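Local coordinates for protein ubiquitin-like-specific protease 2 (Saccharomyces cerevisiae, PDB 5LNB) that removes SUMO from modified proteins as a cysteine protease of the peptidase C48 family, represented here by its catalytic domain, at residues L54-F57 and T58-I62; K241-S244 and K245-A249. All coordinates share one frame; numbering follows the deposited sequence.

Interaction 1: residues L54-F57 and T58-I62; sequences LDFF and TKFYI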
ATOM      1  N   LEU A  54      -8.856  -2.011  -0.520  1.00 17.46           N
ATOM      2  CA  LEU A  54      -7.427  -1.922  -0.256  1.00 25.97           C
ATOM      3  C   LEU A  54      -6.881  -0.543  -0.608  1.00 23.00           C
ATOM      4  O   LEU A  54      -6.128   0.046   0.176  1.00 20.89           O
ATOM      5  CB  LEU A  54      -6.682  -3.016  -1.012  1.00 26.11           C
ATOM      6  CG  LEU A  54      -5.230  -3.087  -0.550  1.00 21.64           C
ATOM      7  CD1 LEU A  54      -4.856  -4.519  -0.355  1.00 22.57           C
ATOM      8  CD2 LEU A  54      -4.312  -2.389  -1.568  1.00 21.79           C
ATOM      9  N   ASP A  55      -7.244  -0.004  -1.781  1.00 16.96           N
ATOM     10  CA  ASP A  55      -6.719   1.317  -2.141  1.00 17.08           C
ATOM     11  C   ASP A  55      -7.259   2.398  -1.209  1.00 22.80           C
ATOM     12  O   ASP A  55      -6.539   3.342  -0.872  1.00 24.84           O
ATOM     13  CB  ASP A  55      -7.011   1.650  -3.613  1.00 18.15           C
ATOM     14  CG  ASP A  55      -6.194   0.789  -4.587  1.00 27.04           C
ATOM     15  OD1 ASP A  55      -5.039   0.478  -4.276  1.00 24.32           O
ATOM     16  OD2 ASP A  55      -6.704   0.402  -5.656  1.00 29.67           O
ATOM     17  N   PHE A  56      -8.510   2.271  -0.755  1.00 21.56           N
ATOM     18  CA  PHE A  56      -9.018   3.243   0.204  1.00 18.11           C
ATOM     19  C   PHE A  56      -8.195   3.235   1.486  1.00 21.48           C
ATOM     20  O   PHE A  56      -7.790   4.291   1.985  1.00 22.59           O
ATOM     21  CB  PHE A  56     -10.482   2.983   0.536  1.00 21.54           C
ATOM     22  CG  PHE A  56     -10.981   3.854   1.651  1.00 24.40           C
ATOM     23  CD1 PHE A  56     -11.270   5.185   1.422  1.00 23.73           C
ATOM     24  CD2 PHE A  56     -11.117   3.358   2.935  1.00 23.32           C
ATOM     25  CE1 PHE A  56     -11.724   5.998   2.446  1.00 24.81           C
ATOM     26  CE2 PHE A  56     -11.561   4.173   3.961  1.00 20.89           C
ATOM     27  CZ  PHE A  56     -11.863   5.494   3.711  1.00 21.98           C
ATOM     28  N   PHE A  57      -7.939   2.052   2.041  1.00 21.19           N
ATOM     29  CA  PHE A  57      -7.304   1.996   3.351  1.00 19.52           C
ATOM     30  C   PHE A  57      -5.809   2.288   3.308  1.00 23.14           C
ATOM     31  O   PHE A  57      -5.276   2.869   4.260  1.00 22.39           O
ATOM     32  CB  PHE A  57      -7.560   0.642   3.992  1.00 16.89           C
ATOM     33  CG  PHE A  57      -8.800   0.608   4.815  1.00 22.48           C
ATOM     34  CD1 PHE A  57      -8.932   1.445   5.917  1.00 22.48           C
ATOM     35  CD2 PHE A  57      -9.837  -0.257   4.502  1.00 18.40           C
ATOM     36  CE1 PHE A  57     -10.087   1.422   6.701  1.00 20.11           C
ATOM     37  CE2 PHE A  57     -10.990  -0.293   5.292  1.00 22.66           C
ATOM     38  CZ  PHE A  57     -11.109   0.546   6.390  1.00 20.51           C
ATOM     39  N   THR A  58      -5.101   1.907   2.243  1.00 15.70           N
ATOM     40  CA  THR A  58      -3.709   2.331   2.157  1.00 22.57           C
ATOM     41  C   THR A  58      -3.631   3.851   2.130  1.00 23.36           C
ATOM     42  O   THR A  58      -2.830   4.456   2.853  1.00 22.43           O
ATOM     43  CB  THR A  58      -3.027   1.730   0.922  1.00 21.33           C
ATOM     44  OG1 THR A  58      -3.669   2.205  -0.269  1.00 22.16           O
ATOM     45  CG2 THR A  58      -3.087   0.205   0.959  1.00 19.10           C
ATOM     46  N   LYS A  59      -4.491   4.483   1.333  1.00 20.56           N
ATOM     47  CA  LYS A  59      -4.615   5.934   1.355  1.00 17.65           C
ATOM     48  C   LYS A  59      -4.999   6.427   2.745  1.00 20.71           C
ATOM     49  O   LYS A  59      -4.400   7.371   3.271  1.00 22.68           O
ATOM     50  CB  LYS A  59      -5.648   6.367   0.322  1.00 25.45           C
ATOM     51  CG  LYS A  59      -5.874   7.857   0.240  1.00 33.58           C
ATOM     52  CD  LYS A  59      -4.720   8.535  -0.455  1.00 37.69           C
ATOM     53  CE  LYS A  59      -5.096   9.962  -0.895  1.00 41.25           C
ATOM     54  NZ  LYS A  59      -3.888  10.802  -1.133  1.00 39.70           N
ATOM     55  N   PHE A  60      -5.996   5.787   3.357  1.00 22.98           N
ATOM     56  CA  PHE A  60      -6.489   6.233   4.655  1.00 22.49           C
ATOM     57  C   PHE A  60      -5.372   6.259   5.700  1.00 22.32           C
ATOM     58  O   PHE A  60      -5.176   7.266   6.394  1.00 21.66           O
ATOM     59  CB  PHE A  60      -7.646   5.332   5.092  1.00 20.04           C
ATOM     60  CG  PHE A  60      -8.287   5.756   6.378  1.00 23.79           C
ATOM     61  CD1 PHE A  60      -9.243   6.762   6.394  1.00 22.39           C
ATOM     62  CD2 PHE A  60      -7.927   5.156   7.574  1.00 21.07           C
ATOM     63  CE1 PHE A  60      -9.835   7.156   7.577  1.00 26.76           C
ATOM     64  CE2 PHE A  60      -8.517   5.549   8.763  1.00 24.66           C
ATOM     65  CZ  PHE A  60      -9.477   6.550   8.765  1.00 24.38           C
ATOM     66  N   TYR A  61      -4.612   5.165   5.822  1.00 21.58           N
ATOM     67  CA  TYR A  61      -3.613   5.092   6.883  1.00 25.11           C
ATOM     68  C   TYR A  61      -2.349   5.888   6.579  1.00 29.77           C
ATOM     69  O   TYR A  61      -1.638   6.275   7.514  1.00 35.58           O
ATOM     70  CB  TYR A  61      -3.267   3.634   7.183  1.00 17.70           C
ATOM     71  CG  TYR A  61      -4.403   2.943   7.894  1.00 23.83           C
ATOM     72  CD1 TYR A  61      -4.888   3.442   9.100  1.00 19.84           C
ATOM     73  CD2 TYR A  61      -5.024   1.823   7.346  1.00 17.79           C
ATOM     74  CE1 TYR A  61      -5.952   2.835   9.747  1.00 20.77           C
ATOM     75  CE2 TYR A  61      -6.087   1.207   7.989  1.00 18.65           C
ATOM     76  CZ  TYR A  61      -6.542   1.716   9.183  1.00 20.12           C
ATOM     77  OH  TYR A  61      -7.584   1.102   9.824  1.00 25.85           O
ATOM     78  N   ILE A  62      -2.062   6.170   5.309  1.00 22.97           N
ATOM     79  CA  ILE A  62      -0.929   7.041   5.020  1.00 20.88           C
ATOM     80  C   ILE A  62      -1.285   8.495   5.294  1.00 23.18           C
ATOM     81  O   ILE A  62      -0.466   9.262   5.811  1.00 24.30           O
ATOM     82  CB  ILE A  62      -0.450   6.819   3.580  1.00 18.53           C
ATOM     83  CG1 ILE A  62       0.216   5.440   3.476  1.00 20.41           C
ATOM     84  CG2 ILE A  62       0.509   7.915   3.167  1.00 21.46           C
ATOM     85  CD1 ILE A  62       0.666   5.084   2.081  1.00 18.40           C
TER
HETATM   86  O   HOH W   1      -3.073   2.051  -3.063  1.00 25.79           O
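Phe57 and Tyr61 meet one turn apart on helix 51-67, an alpha-helix of the Ulp1-type catalytic domain, and Phe56 and Phe60 form a second aromatic pair beside them. The Phe57 and Tyr61 rings point the same way and lie near parallel, with planes at 15°. They are slid apart, so they barely overlap, and the centroids are 5.6 Å apart. The touch is made by Phe57 CD1 and Tyr61 CE2, 3.5 Å apart. Tyr61 has CG beside its own backbone N (chi1 -72°), which brings the ring back along the helix to Phe57. The Phe56 and Phe60 rings are also slid apart, and Phe56 CZ meets Phe60 CD1 at 4.0 Å. Replacing Tyr61 by an alanine would remove the ring beside Phe57 CD1 and would probably open a gap there toward Leu268 and Ile220, which the tyrosine also touches. Thr58 N bonds to Leu54 O (3.0 Å), and the next three turn-to-turn bonds follow in order. On another side of the helix, a water donates to Asp55 OD1 and accepts from Thr58 OG1. Asp55 OD1 also accepts from Ser81 N, while Lys59 makes salt bridges to Asp29 and Glu63. The Phe56 and Phe57 side chains pack on Leu272 of helix 264-285. Tyr61 touches Leu268 of that helix and Ile220 of helix 215-228, and Thr58 reaches Leu78 of strand 76-78.

Interaction 2: residues K241-S244 and K245-A249; sequences KIKS and KHFTA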
ATOM      1  N   LYS A 241      18.037 -10.614  10.193  1.00 27.35           N
ATOM      2  CA  LYS A 241      18.910 -11.770  10.048  1.00 31.92           C
ATOM      3  C   LYS A 241      20.010 -11.828  11.102  1.00 34.95           C
ATOM      4  O   LYS A 241      20.872 -12.706  11.025  1.00 33.17           O
ATOM      5  CB  LYS A 241      19.533 -11.800   8.654  1.00 32.23           C
ATOM      6  CG  LYS A 241      18.556 -12.097   7.544  1.00 36.25           C
ATOM      7  CD  LYS A 241      19.288 -12.133   6.221  1.00 45.56           C
ATOM      8  CE  LYS A 241      18.355 -11.865   5.059  1.00 50.18           C
ATOM      9  NZ  LYS A 241      19.121 -11.633   3.791  1.00 60.24           N
ATOM     10  N   ILE A 242      20.008 -10.917  12.080  1.00 37.58           N
ATOM     11  CA  ILE A 242      21.039 -10.950  13.116  1.00 29.98           C
ATOM     12  C   ILE A 242      20.795 -12.104  14.079  1.00 32.12           C
ATOM     13  O   ILE A 242      21.729 -12.806  14.480  1.00 35.78           O
ATOM     14  CB  ILE A 242      21.094  -9.608  13.869  1.00 28.37           C
ATOM     15  CG1 ILE A 242      21.483  -8.468  12.926  1.00 36.27           C
ATOM     16  CG2 ILE A 242      22.054  -9.712  15.051  1.00 28.36           C
ATOM     17  CD1 ILE A 242      22.804  -8.685  12.243  1.00 37.23           C
ATOM     18  N   LYS A 243      19.550 -12.310  14.486  1.00 32.33           N
ATOM     19  CA  LYS A 243      19.238 -13.336  15.461  1.00 29.65           C
ATOM     20  C   LYS A 243      18.698 -14.578  14.754  1.00 30.48           C
ATOM     21  O   LYS A 243      18.544 -14.612  13.530  1.00 33.65           O
ATOM     22  CB  LYS A 243      18.245 -12.803  16.497  1.00 30.76           C
ATOM     23  CG  LYS A 243      18.626 -11.461  17.093  1.00 30.03           C
ATOM     24  CD  LYS A 243      19.977 -11.516  17.806  1.00 33.52           C
ATOM     25  CE  LYS A 243      19.817 -11.783  19.290  1.00 33.26           C
ATOM     26  NZ  LYS A 243      21.110 -11.711  20.014  1.00 28.62           N
ATOM     27  N   SER A 244      18.407 -15.609  15.544  1.00 28.56           N
ATOM     28  CA  SER A 244      17.874 -16.850  15.011  1.00 29.54           C
ATOM     29  C   SER A 244      16.499 -16.628  14.384  1.00 35.89           C
ATOM     30  O   SER A 244      15.794 -15.658  14.681  1.00 37.68           O
ATOM     31  CB  SER A 244      17.781 -17.901  16.115  1.00 34.49           C
ATOM     32  OG  SER A 244      16.834 -17.531  17.108  1.00 37.08           O
ATOM     33  N   LYS A 245      16.118 -17.554  13.503  1.00 39.53           N
ATOM     34  CA  LYS A 245      14.791 -17.502  12.897  1.00 39.15           C
ATOM     35  C   LYS A 245      13.697 -17.450  13.959  1.00 35.48           C
ATOM     36  O   LYS A 245      12.679 -16.769  13.784  1.00 35.30           O
ATOM     37  CB  LYS A 245      14.594 -18.708  11.974  1.00 46.46           C
ATOM     38  CG  LYS A 245      13.168 -18.884  11.468  1.00 59.84           C
ATOM     39  CD  LYS A 245      13.076 -19.963  10.392  1.00 69.55           C
ATOM     40  CE  LYS A 245      11.638 -20.449  10.206  1.00 74.33           C
ATOM     41  NZ  LYS A 245      10.659 -19.326  10.071  1.00 71.99           N
ATOM     42  N   HIS A 246      13.899 -18.150  15.079  1.00 39.88           N
ATOM     43  CA  HIS A 246      12.878 -18.205  16.121  1.00 37.03           C
ATOM     44  C   HIS A 246      12.810 -16.899  16.909  1.00 31.91           C
ATOM     45  O   HIS A 246      11.720 -16.385  17.175  1.00 33.04           O
ATOM     46  CB  HIS A 246      13.144 -19.391  17.046  1.00 42.69           C
ATOM     47  CG  HIS A 246      12.233 -19.451  18.229  1.00 47.99           C
ATOM     48  ND1 HIS A 246      12.671 -19.234  19.518  1.00 51.35           N
ATOM     49  CD2 HIS A 246      10.906 -19.711  18.321  1.00 52.14           C
ATOM     50  CE1 HIS A 246      11.653 -19.356  20.353  1.00 53.46           C
ATOM     51  NE2 HIS A 246      10.570 -19.645  19.651  1.00 51.78           N
ATOM     52  N   PHE A 247      13.963 -16.347  17.303  1.00 32.83           N
ATOM     53  CA  PHE A 247      13.962 -15.031  17.938  1.00 30.99           C
ATOM     54  C   PHE A 247      13.307 -13.993  17.031  1.00 31.87           C
ATOM     55  O   PHE A 247      12.461 -13.204  17.471  1.00 24.05           O
ATOM     56  CB  PHE A 247      15.391 -14.618  18.291  1.00 30.71           C
ATOM     57  CG  PHE A 247      15.495 -13.278  18.957  1.00 25.65           C
ATOM     58  CD1 PHE A 247      15.381 -12.110  18.221  1.00 24.70           C
ATOM     59  CD2 PHE A 247      15.738 -13.186  20.312  1.00 26.63           C
ATOM     60  CE1 PHE A 247      15.492 -10.865  18.835  1.00 24.77           C
ATOM     61  CE2 PHE A 247      15.847 -11.952  20.936  1.00 26.77           C
ATOM     62  CZ  PHE A 247      15.725 -10.789  20.197  1.00 25.87           C
ATOM     63  N   THR A 248      13.673 -13.994  15.750  1.00 24.71           N
ATOM     64  CA  THR A 248      13.142 -12.989  14.836  1.00 27.80           C
ATOM     65  C   THR A 248      11.634 -13.132  14.665  1.00 29.39           C
ATOM     66  O   THR A 248      10.909 -12.131  14.612  1.00 25.10           O
ATOM     67  CB  THR A 248      13.847 -13.090  13.490  1.00 25.52           C
ATOM     68  OG1 THR A 248      15.261 -12.947  13.693  1.00 26.82           O
ATOM     69  CG2 THR A 248      13.346 -12.001  12.549  1.00 24.30           C
ATOM     70  N   ALA A 249      11.142 -14.370  14.576  1.00 30.29           N
ATOM     71  CA  ALA A 249       9.710 -14.573  14.395  1.00 29.88           C
ATOM     72  C   ALA A 249       8.927 -13.968  15.554  1.00 25.81           C
ATOM     73  O   ALA A 249       7.954 -13.241  15.336  1.00 27.20           O
ATOM     74  CB  ALA A 249       9.407 -16.067  14.231  1.00 24.76           C
TER
HETATM   75  O   HOH W   2      17.151 -10.770  13.774  1.00 26.41           O
HETATM   76  O   HOH W   3      16.615 -14.516  11.415  1.00 31.16           O
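Lys243 lies across the ring of Phe247 where the loop after helix 230-238 turns into helix 245-255, and Ser244, the next residue after Lys243, is the N-cap of that helix. The two large side chains cross at a slant. Lys243 CB comes to 3.4 Å from Phe247 CD1, and CG follows close by. The lysine chain then bends at chi2 and chi3. These bends carry CE over the centre of one ring face, 4.2 Å from the centroid of the Phe247 ring and only 7° off its normal. This is a CH-pi contact. The ammonium group lies farther out, and its cation-pi attraction to the ring is long and weak at most. Phe247 CB is directed at the loop, and with CG opposite its own backbone N (chi1 -180°) the ring then runs forward beside the lysine chain. Its backbone is held as well. Ser244 OG accepts from Phe247 N at 3.1 Å, a nearly straight capping bond that gives a partner to an N-H of the first helical turn. Thr248 faces the same junction with its hydroxyl. Two waters donate to Thr248 OG1. One of them accepts from Lys243 N, and the other also donates to Lys243 O, so the loop backbone is tied to the threonine through solvent. Ser244 O takes two bonds from Thr248. The backbone Thr248 N comes nearly in line with the carbonyl bond. The second donor, Thr248 OG1, sits 2.9 Å from Ser244 O and above the carbonyl plane.

Interactions 1 and 2 are both local contacts within one catalytic domain, but they share no helix. Their centres lie about 30 Å apart and they do not touch. Interaction 1 is mid-helix and partly buried, near the centre of the chain, with helices and a strand packed round it. Its side-chain contacts are mostly ring against ring. Interaction 2 is a surface contact at a helix start, its centre about 26 Å from the chain centre. There a serine and a threonine serve the first turn, and one aromatic ring meets a lysine chain. Water takes part in both, linking two side chains in 54-62 and joining loop backbone to a threonine in 241-249.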